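Local coordinates for protein beta-porphyranase (Bacteroides plebeius, PDB 4AWD) that hydrolyses the beta-1,4 linkages between D-galactose and L-galactose-6-sulfate in porphyran, a sulfated polysaccharide of red seaweed, releasing mostly disaccharides, at residues Met147-Leu153 and Phe281-Glu287; Glu176-Ile180 and Tyr243-Trp247. All blocks are in the same frame, centred on the assembly; numbering follows the deposited sequence.

Contact 1: Met147-Leu153 and Phe281-Glu287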
ATOM      1  N   MET A 147     -12.218   1.894  -7.813  1.00 13.27           N
ATOM      2  CA  MET A 147     -10.772   1.646  -7.842  1.00 12.67           C
ATOM      3  C   MET A 147     -10.192   1.811  -6.436  1.00 12.49           C
ATOM      4  O   MET A 147     -10.725   2.568  -5.615  1.00 12.35           O
ATOM      5  CB  MET A 147     -10.064   2.557  -8.852  1.00 12.17           C
ATOM      6  CG  MET A 147     -10.248   2.080 -10.277  1.00 11.70           C
ATOM      7  SD  MET A 147      -9.595   3.163 -11.557  1.00 13.05           S
ATOM      8  CE  MET A 147      -7.826   3.032 -11.267  1.00 10.52           C
ATOM      9  N   SER A 148      -9.118   1.083  -6.165  1.00 11.99           N
ATOM     10  CA  SER A 148      -8.563   0.991  -4.816  1.00 11.86           C
ATOM     11  C   SER A 148      -7.933   2.304  -4.373  1.00 11.37           C
ATOM     12  O   SER A 148      -7.490   3.096  -5.203  1.00 10.91           O
ATOM     13  CB  SER A 148      -7.493  -0.099  -4.762  1.00 11.67           C
ATOM     14  OG  SER A 148      -6.401   0.263  -5.605  1.00 13.26           O
ATOM     15  N   SER A 149      -7.924   2.522  -3.059  1.00 11.02           N
ATOM     16  CA  SER A 149      -7.075   3.526  -2.423  1.00 11.18           C
ATOM     17  C   SER A 149      -6.197   2.713  -1.491  1.00 10.88           C
ATOM     18  O   SER A 149      -6.719   2.017  -0.629  1.00 11.03           O
ATOM     19  CB  SER A 149      -7.903   4.527  -1.611  1.00 10.76           C
ATOM     20  OG  SER A 149      -8.833   5.215  -2.428  1.00 11.44           O
ATOM     21  N   THR A 150      -4.879   2.776  -1.672  1.00 10.37           N
ATOM     22  CA  THR A 150      -3.996   1.913  -0.898  1.00 10.32           C
ATOM     23  C   THR A 150      -2.755   2.626  -0.371  1.00 10.06           C
ATOM     24  O   THR A 150      -2.359   3.663  -0.882  1.00  9.94           O
ATOM     25  CB  THR A 150      -3.531   0.683  -1.703  1.00 10.19           C
ATOM     26  OG1 THR A 150      -2.796   1.119  -2.845  1.00 11.03           O
ATOM     27  CG2 THR A 150      -4.703  -0.169  -2.159  1.00 11.06           C
ATOM     28  N   PHE A 151      -2.161   2.032   0.664  1.00  9.72           N
ATOM     29  CA  PHE A 151      -0.910   2.471   1.261  1.00  9.10           C
ATOM     30  C   PHE A 151      -0.221   1.200   1.721  1.00  9.61           C
ATOM     31  O   PHE A 151      -0.764   0.470   2.560  1.00  9.85           O
ATOM     32  CB  PHE A 151      -1.176   3.389   2.468  1.00  8.11           C
ATOM     33  CG  PHE A 151       0.074   3.821   3.202  1.00  5.85           C
ATOM     34  CD1 PHE A 151       1.092   4.499   2.543  1.00  2.00           C
ATOM     35  CD2 PHE A 151       0.223   3.572   4.554  1.00  6.52           C
ATOM     36  CE1 PHE A 151       2.254   4.907   3.219  1.00  2.00           C
ATOM     37  CE2 PHE A 151       1.356   3.994   5.248  1.00  6.10           C
ATOM     38  CZ  PHE A 151       2.383   4.649   4.582  1.00  5.68           C
ATOM     39  N   TRP A 152       0.960   0.926   1.167  1.00 10.09           N
ATOM     40  CA  TRP A 152       1.667  -0.317   1.437  1.00 10.35           C
ATOM     41  C   TRP A 152       3.153  -0.257   1.148  1.00 11.15           C
ATOM     42  O   TRP A 152       3.651   0.701   0.554  1.00 11.59           O
ATOM     43  CB  TRP A 152       1.049  -1.481   0.651  1.00 10.52           C
ATOM     44  CG  TRP A 152       0.792  -1.257  -0.807  1.00  9.48           C
ATOM     45  CD1 TRP A 152      -0.133  -0.405  -1.361  1.00  9.72           C
ATOM     46  CD2 TRP A 152       1.410  -1.949  -1.903  1.00  8.62           C
ATOM     47  NE1 TRP A 152      -0.108  -0.509  -2.739  1.00  9.77           N
ATOM     48  CE2 TRP A 152       0.824  -1.452  -3.097  1.00  9.09           C
ATOM     49  CE3 TRP A 152       2.401  -2.941  -1.994  1.00  8.65           C
ATOM     50  CZ2 TRP A 152       1.206  -1.910  -4.371  1.00  8.58           C
ATOM     51  CZ3 TRP A 152       2.776  -3.406  -3.263  1.00  8.72           C
ATOM     52  CH2 TRP A 152       2.173  -2.888  -4.434  1.00  8.84           C
ATOM     53  N   LEU A 153       3.846  -1.306   1.573  1.00 11.87           N
ATOM     54  CA  LEU A 153       5.277  -1.462   1.340  1.00 12.36           C
ATOM     55  C   LEU A 153       5.532  -2.808   0.667  1.00 12.84           C
ATOM     56  O   LEU A 153       4.764  -3.764   0.852  1.00 12.12           O
ATOM     57  CB  LEU A 153       6.071  -1.381   2.651  1.00 12.20           C
ATOM     58  CG  LEU A 153       6.051  -0.053   3.422  1.00 12.44           C
ATOM     59  CD1 LEU A 153       4.799   0.013   4.247  1.00 14.16           C
ATOM     60  CD2 LEU A 153       7.249   0.093   4.321  1.00 10.45           C
ATOM     61  N   PHE A 281      10.375  -0.737  -0.078  1.00 12.84           N
ATOM     62  CA  PHE A 281       9.967   0.599  -0.524  1.00 12.15           C
ATOM     63  C   PHE A 281       8.491   0.846  -0.207  1.00 11.68           C
ATOM     64  O   PHE A 281       7.737  -0.102   0.034  1.00 10.83           O
ATOM     65  CB  PHE A 281      10.276   0.825  -2.019  1.00 12.11           C
ATOM     66  CG  PHE A 281       9.735  -0.235  -2.941  1.00 12.14           C
ATOM     67  CD1 PHE A 281       8.438  -0.159  -3.431  1.00 14.07           C
ATOM     68  CD2 PHE A 281      10.541  -1.283  -3.361  1.00 13.60           C
ATOM     69  CE1 PHE A 281       7.945  -1.130  -4.304  1.00 14.50           C
ATOM     70  CE2 PHE A 281      10.065  -2.258  -4.225  1.00 12.59           C
ATOM     71  CZ  PHE A 281       8.766  -2.180  -4.701  1.00 14.89           C
ATOM     72  N   ILE A 282       8.089   2.119  -0.185  1.00 11.82           N
ATOM     73  CA  ILE A 282       6.671   2.486  -0.038  1.00 11.54           C
ATOM     74  C   ILE A 282       6.002   2.454  -1.412  1.00 11.53           C
ATOM     75  O   ILE A 282       6.552   2.996  -2.377  1.00 12.01           O
ATOM     76  CB  ILE A 282       6.499   3.922   0.541  1.00 11.68           C
ATOM     77  CG1 ILE A 282       7.226   4.088   1.882  1.00 12.24           C
ATOM     78  CG2 ILE A 282       5.022   4.295   0.670  1.00 10.64           C
ATOM     79  CD1 ILE A 282       6.422   3.646   3.079  1.00 13.09           C
ATOM     80  N   HIS A 283       4.838   1.815  -1.505  1.00 11.01           N
ATOM     81  CA  HIS A 283       3.974   1.961  -2.676  1.00 11.19           C
ATOM     82  C   HIS A 283       2.677   2.691  -2.338  1.00 11.03           C
ATOM     83  O   HIS A 283       2.033   2.410  -1.331  1.00 11.79           O
ATOM     84  CB  HIS A 283       3.644   0.605  -3.289  1.00 11.45           C
ATOM     85  CG  HIS A 283       4.242   0.390  -4.649  1.00 13.45           C
ATOM     86  ND1 HIS A 283       4.347  -0.860  -5.225  1.00 13.59           N
ATOM     87  CD2 HIS A 283       4.762   1.262  -5.548  1.00 13.18           C
ATOM     88  CE1 HIS A 283       4.902  -0.747  -6.420  1.00 13.60           C
ATOM     89  NE2 HIS A 283       5.164   0.529  -6.639  1.00 13.98           N
ATOM     90  N   ILE A 284       2.289   3.636  -3.171  1.00 10.28           N
ATOM     91  CA  ILE A 284       1.023   4.319  -2.960  1.00  9.72           C
ATOM     92  C   ILE A 284       0.246   4.202  -4.268  1.00  9.77           C
ATOM     93  O   ILE A 284       0.616   4.800  -5.263  1.00 10.25           O
ATOM     94  CB  ILE A 284       1.207   5.794  -2.514  1.00  9.05           C
ATOM     95  CG1 ILE A 284       2.278   5.904  -1.419  1.00  7.32           C
ATOM     96  CG2 ILE A 284      -0.129   6.353  -2.020  1.00  8.25           C
ATOM     97  CD1 ILE A 284       2.626   7.326  -0.966  1.00  2.00           C
ATOM     98  N   VAL A 285      -0.821   3.411  -4.258  1.00  9.69           N
ATOM     99  CA  VAL A 285      -1.374   2.880  -5.503  1.00  9.80           C
ATOM    100  C   VAL A 285      -2.896   2.977  -5.621  1.00  9.25           C
ATOM    101  O   VAL A 285      -3.632   2.757  -4.668  1.00  9.50           O
ATOM    102  CB  VAL A 285      -0.952   1.403  -5.696  1.00  9.82           C
ATOM    103  CG1 VAL A 285      -1.677   0.772  -6.864  1.00 10.34           C
ATOM    104  CG2 VAL A 285       0.552   1.312  -5.898  1.00 10.22           C
ATOM    105  N   THR A 286      -3.334   3.259  -6.838  1.00  8.59           N
ATOM    106  CA  THR A 286      -4.737   3.346  -7.215  1.00  7.67           C
ATOM    107  C   THR A 286      -4.974   2.301  -8.324  1.00  6.33           C
ATOM    108  O   THR A 286      -4.408   2.399  -9.418  1.00  6.16           O
ATOM    109  CB  THR A 286      -5.002   4.796  -7.686  1.00  8.10           C
ATOM    110  OG1 THR A 286      -5.738   5.507  -6.674  1.00 10.13           O
ATOM    111  CG2 THR A 286      -5.703   4.826  -8.968  1.00  8.10           C
ATOM    112  N   GLU A 287      -5.768   1.265  -8.035  1.00  3.96           N
ATOM    113  CA  GLU A 287      -5.816   0.136  -8.955  1.00  2.00           C
ATOM    114  C   GLU A 287      -7.189  -0.438  -9.167  1.00  2.00           C
ATOM    115  O   GLU A 287      -8.203  -0.040  -8.546  1.00  2.00           O
ATOM    116  CB  GLU A 287      -4.880  -0.986  -8.501  1.00  2.00           C
ATOM    117  CG  GLU A 287      -5.547  -2.050  -7.642  1.00  5.29           C
ATOM    118  CD  GLU A 287      -4.622  -2.537  -6.536  1.00  7.56           C
ATOM    119  OE1 GLU A 287      -4.378  -1.743  -5.598  1.00  6.97           O
ATOM    120  OE2 GLU A 287      -4.135  -3.694  -6.615  1.00 10.06           O
TER
HETATM  121  O   HOH W   1      -8.727   5.431  -6.163  1.00 15.63           O

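Contact 2: Glu176-Ile180 and Tyr243-Trp247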
ATOM      1  N   GLU A 176       5.563  -8.234   1.100  1.00 13.52           N
ATOM      2  CA  GLU A 176       4.620  -7.203   0.770  1.00 13.56           C
ATOM      3  C   GLU A 176       3.755  -6.957   1.994  1.00 13.16           C
ATOM      4  O   GLU A 176       3.166  -7.895   2.541  1.00 12.62           O
ATOM      5  CB  GLU A 176       3.745  -7.655  -0.410  1.00 13.76           C
ATOM      6  CG  GLU A 176       2.802  -6.596  -0.950  1.00 14.42           C
ATOM      7  CD  GLU A 176       2.146  -7.024  -2.247  1.00 17.56           C
ATOM      8  OE1 GLU A 176       2.491  -8.106  -2.782  1.00 20.16           O
ATOM      9  OE2 GLU A 176       1.268  -6.293  -2.737  1.00 19.56           O
ATOM     10  N   LEU A 177       3.691  -5.700   2.410  1.00 12.45           N
ATOM     11  CA  LEU A 177       2.988  -5.315   3.620  1.00 12.85           C
ATOM     12  C   LEU A 177       1.919  -4.292   3.265  1.00 12.32           C
ATOM     13  O   LEU A 177       2.218  -3.146   2.916  1.00 11.87           O
ATOM     14  CB  LEU A 177       3.983  -4.780   4.673  1.00 13.15           C
ATOM     15  CG  LEU A 177       3.553  -4.015   5.944  1.00 15.04           C
ATOM     16  CD1 LEU A 177       2.535  -4.782   6.756  1.00 17.32           C
ATOM     17  CD2 LEU A 177       4.770  -3.704   6.820  1.00 14.77           C
ATOM     18  N   ASP A 178       0.675  -4.741   3.310  1.00 12.29           N
ATOM     19  CA  ASP A 178      -0.479  -3.909   2.966  1.00 12.59           C
ATOM     20  C   ASP A 178      -1.028  -3.289   4.227  1.00 12.20           C
ATOM     21  O   ASP A 178      -1.553  -3.996   5.092  1.00 12.29           O
ATOM     22  CB  ASP A 178      -1.569  -4.754   2.285  1.00 13.18           C
ATOM     23  CG  ASP A 178      -1.184  -5.168   0.874  1.00 13.49           C
ATOM     24  OD1 ASP A 178      -0.878  -4.264   0.083  1.00 14.15           O
ATOM     25  OD2 ASP A 178      -1.189  -6.383   0.561  1.00 15.27           O
ATOM     26  N   ILE A 179      -0.876  -1.974   4.347  1.00 11.92           N
ATOM     27  CA  ILE A 179      -1.334  -1.272   5.537  1.00 11.42           C
ATOM     28  C   ILE A 179      -2.823  -0.961   5.398  1.00 10.98           C
ATOM     29  O   ILE A 179      -3.590  -1.163   6.333  1.00 11.10           O
ATOM     30  CB  ILE A 179      -0.469  -0.021   5.850  1.00 11.67           C
ATOM     31  CG1 ILE A 179       0.948  -0.471   6.235  1.00 11.47           C
ATOM     32  CG2 ILE A 179      -1.096   0.790   6.988  1.00 11.53           C
ATOM     33  CD1 ILE A 179       2.012   0.607   6.258  1.00 10.97           C
ATOM     34  N   ILE A 180      -3.236  -0.492   4.224  1.00 10.51           N
ATOM     35  CA  ILE A 180      -4.665  -0.393   3.921  1.00  9.90           C
ATOM     36  C   ILE A 180      -4.955  -0.617   2.451  1.00  9.34           C
ATOM     37  O   ILE A 180      -4.242  -0.101   1.582  1.00  9.64           O
ATOM     38  CB  ILE A 180      -5.303   0.962   4.411  1.00 10.39           C
ATOM     39  CG1 ILE A 180      -6.826   0.976   4.196  1.00  9.54           C
ATOM     40  CG2 ILE A 180      -4.610   2.201   3.752  1.00  9.52           C
ATOM     41  CD1 ILE A 180      -7.597  -0.087   5.014  1.00  8.91           C
ATOM     42  N   TYR A 243      -4.229   5.305   8.812  1.00 11.13           N
ATOM     43  CA  TYR A 243      -3.981   3.871   8.616  1.00 10.89           C
ATOM     44  C   TYR A 243      -2.493   3.604   8.806  1.00 10.84           C
ATOM     45  O   TYR A 243      -1.655   4.090   8.045  1.00 10.32           O
ATOM     46  CB  TYR A 243      -4.437   3.403   7.229  1.00 10.89           C
ATOM     47  CG  TYR A 243      -5.887   3.688   6.915  1.00 10.91           C
ATOM     48  CD1 TYR A 243      -6.886   2.785   7.280  1.00  9.26           C
ATOM     49  CD2 TYR A 243      -6.260   4.861   6.248  1.00 11.35           C
ATOM     50  CE1 TYR A 243      -8.217   3.029   6.996  1.00  9.22           C
ATOM     51  CE2 TYR A 243      -7.602   5.132   5.969  1.00 11.86           C
ATOM     52  CZ  TYR A 243      -8.577   4.201   6.346  1.00 10.86           C
ATOM     53  OH  TYR A 243      -9.903   4.445   6.078  1.00  9.52           O
ATOM     54  N   GLY A 244      -2.175   2.834   9.835  1.00 10.96           N
ATOM     55  CA  GLY A 244      -0.807   2.711  10.280  1.00 11.16           C
ATOM     56  C   GLY A 244      -0.370   1.316  10.642  1.00 11.64           C
ATOM     57  O   GLY A 244      -1.161   0.453  11.037  1.00 11.09           O
ATOM     58  N   CYS A 245       0.920   1.105  10.490  1.00 12.28           N
ATOM     59  CA  CYS A 245       1.514  -0.152  10.820  1.00 13.73           C
ATOM     60  C   CYS A 245       2.715   0.079  11.725  1.00 13.56           C
ATOM     61  O   CYS A 245       3.544   0.958  11.449  1.00 13.17           O
ATOM     62  CB  CYS A 245       2.007  -0.814   9.551  1.00 13.87           C
ATOM     63  SG  CYS A 245       2.725  -2.368   9.902  1.00 20.26           S
ATOM     64  N   TRP A 246       2.801  -0.709  12.794  1.00 13.28           N
ATOM     65  CA  TRP A 246       4.046  -0.851  13.521  1.00 13.60           C
ATOM     66  C   TRP A 246       4.688  -2.153  13.058  1.00 13.15           C
ATOM     67  O   TRP A 246       4.289  -3.242  13.466  1.00 13.15           O
ATOM     68  CB  TRP A 246       3.832  -0.876  15.037  1.00 13.33           C
ATOM     69  CG  TRP A 246       5.117  -0.947  15.826  1.00 14.72           C
ATOM     70  CD1 TRP A 246       6.385  -1.154  15.336  1.00 15.69           C
ATOM     71  CD2 TRP A 246       5.260  -0.830  17.248  1.00 16.19           C
ATOM     72  NE1 TRP A 246       7.300  -1.159  16.365  1.00 15.32           N
ATOM     73  CE2 TRP A 246       6.635  -0.968  17.547  1.00 16.77           C
ATOM     74  CE3 TRP A 246       4.357  -0.618  18.299  1.00 17.49           C
ATOM     75  CZ2 TRP A 246       7.129  -0.902  18.859  1.00 18.64           C
ATOM     76  CZ3 TRP A 246       4.849  -0.546  19.599  1.00 18.97           C
ATOM     77  CH2 TRP A 246       6.225  -0.691  19.867  1.00 17.96           C
ATOM     78  N   TRP A 247       5.675  -2.036  12.186  1.00 12.98           N
ATOM     79  CA  TRP A 247       6.395  -3.212  11.726  1.00 12.52           C
ATOM     80  C   TRP A 247       7.442  -3.508  12.805  1.00 12.53           C
ATOM     81  O   TRP A 247       8.513  -2.913  12.824  1.00 12.34           O
ATOM     82  CB  TRP A 247       6.984  -2.944  10.340  1.00 11.63           C
ATOM     83  CG  TRP A 247       7.707  -4.097   9.700  1.00 11.58           C
ATOM     84  CD1 TRP A 247       7.824  -5.383  10.175  1.00 10.52           C
ATOM     85  CD2 TRP A 247       8.390  -4.074   8.439  1.00 10.14           C
ATOM     86  NE1 TRP A 247       8.551  -6.141   9.294  1.00 10.59           N
ATOM     87  CE2 TRP A 247       8.913  -5.367   8.224  1.00  9.31           C
ATOM     88  CE3 TRP A 247       8.619  -3.076   7.475  1.00 10.03           C
ATOM     89  CZ2 TRP A 247       9.644  -5.695   7.087  1.00 10.09           C
ATOM     90  CZ3 TRP A 247       9.349  -3.402   6.337  1.00 11.56           C
ATOM     91  CH2 TRP A 247       9.854  -4.703   6.154  1.00 11.68           C
TER

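Contact 1: Met147-Leu153 and Phe281-Glu287
Met147 bends at its thioether so that CE meets Thr286 CG2 at 3.6 Å, the two side chains crossing at about a right angle. At Ser148, just before its strand begins, the two segments are joined three times: its N donates to Glu287 O, its OG takes the N-H of Glu287 (OG to N 2.7 Å), and the same OG donates to the anti side of the Glu287 carboxylate (OG to OE1 2.8 Å). Glu287 is thereby fixed from its backbone as well as its tip, while OE2 is salt-bridged to Arg79; by similarity both residues bind substrate. A water links Ser148 O to Thr286 OG1. Thr150 turns OG1 between its own N and carbonyl carbon (chi1 61°), from where it donates to Val285 O at 2.6 Å; the N-H of Thr150 adds a weak bond to that oxygen. The strands run antiparallel in the beta-sandwich (jelly roll) of the GH16 family, on the sheet that carries the substrate cleft. Phe151, on the other side of its strand from Trp152, brings CE1 to Ile282 CG2. Trp152 and His283 form a hydrogen-bonded pair, with His283 N to Trp152 O at 2.6 Å. Above the six-membered ring of Trp152 sits His283 CB, 3.5 Å from the centroid in a CH-pi contact, and Val285 CB meets the indole edge at NE1. Leu153 lies alongside Ile282, CG to CD1 3.7 Å.

Contact 2: Glu176-Ile180 and Tyr243-Trp247
Ile180 lies against the ring of Tyr243 along its whole length. Its CB stands 3.7 Å from Tyr243 CG, near the root of the ring. From there the side chain forks. CG2 stays close to the ring's base, touching Tyr243 CB and CG, whereas CG1, anti to the backbone N (chi1 -175°), passes over one face toward the rim, 3.6 Å from Tyr243 CD1. This CG1 makes a CH-pi contact, 3.9 Å from the ring centroid and 23° off the normal. The terminal CD1 continues over the same side of the ring, 3.7 Å from Tyr243 CE1.

Ile179 enters beside it, its two branches parting over the backbone of the second strand: CG2 rests on the carbonyl of Tyr243, 3.5 Å from its O, and CG1 packs on Cys245 CB at 3.5 Å. Leu177 reaches farther along. Its CD2 touches both Cys245 SG, at 3.9 Å, and the indole of Trp247, 4.0 Å from CE3. The side chains meet through apolar atoms, and the main polar group they touch is the backbone carbonyl of Tyr243.

Ile179 and Ile180 both face Phe151 in a classic beta bulge, and the chain turns a corner at Ile179. Glu176, the nucleophile by similarity, and Asp178 alternate with Leu177 and point away from this layer. Segments 176-180 and 243-247 pack as opposed layers of the GH16 sandwich. Strand 149-163 adjoins the first of them, strands 134-141 and 252-257 flank the second, and the layer between is extended by Met140 against Ile180 and Tyr243, and by Val253 against Leu177, Cys245 and Trp247.

Overall arrangement
The centres of contacts 1 and 2 lie 11 Å apart, and strands 149-163 and 168-182, consecutive in the chain and antiparallel neighbours in the sheet, join them directly. Backbone bonds link Leu153 O to Leu177 N (2.7 Å) and Phe151 O to Ile179 N (3.0 Å). In sequence, contact 2 is nested within the loop closed by contact 1. Contact 1 pairs strands edge to edge within a sheet; contact 2 packs that sheet on strand 241-249 across the sandwich. On the cleft side Trp152 CZ3 packs on Glu176 OE2 (3.3 Å). Paired strands 168-182, 149-163 and 281-285 carry the probable nucleophile Glu176 and, just past the last strand, Glu287, which by similarity binds substrate.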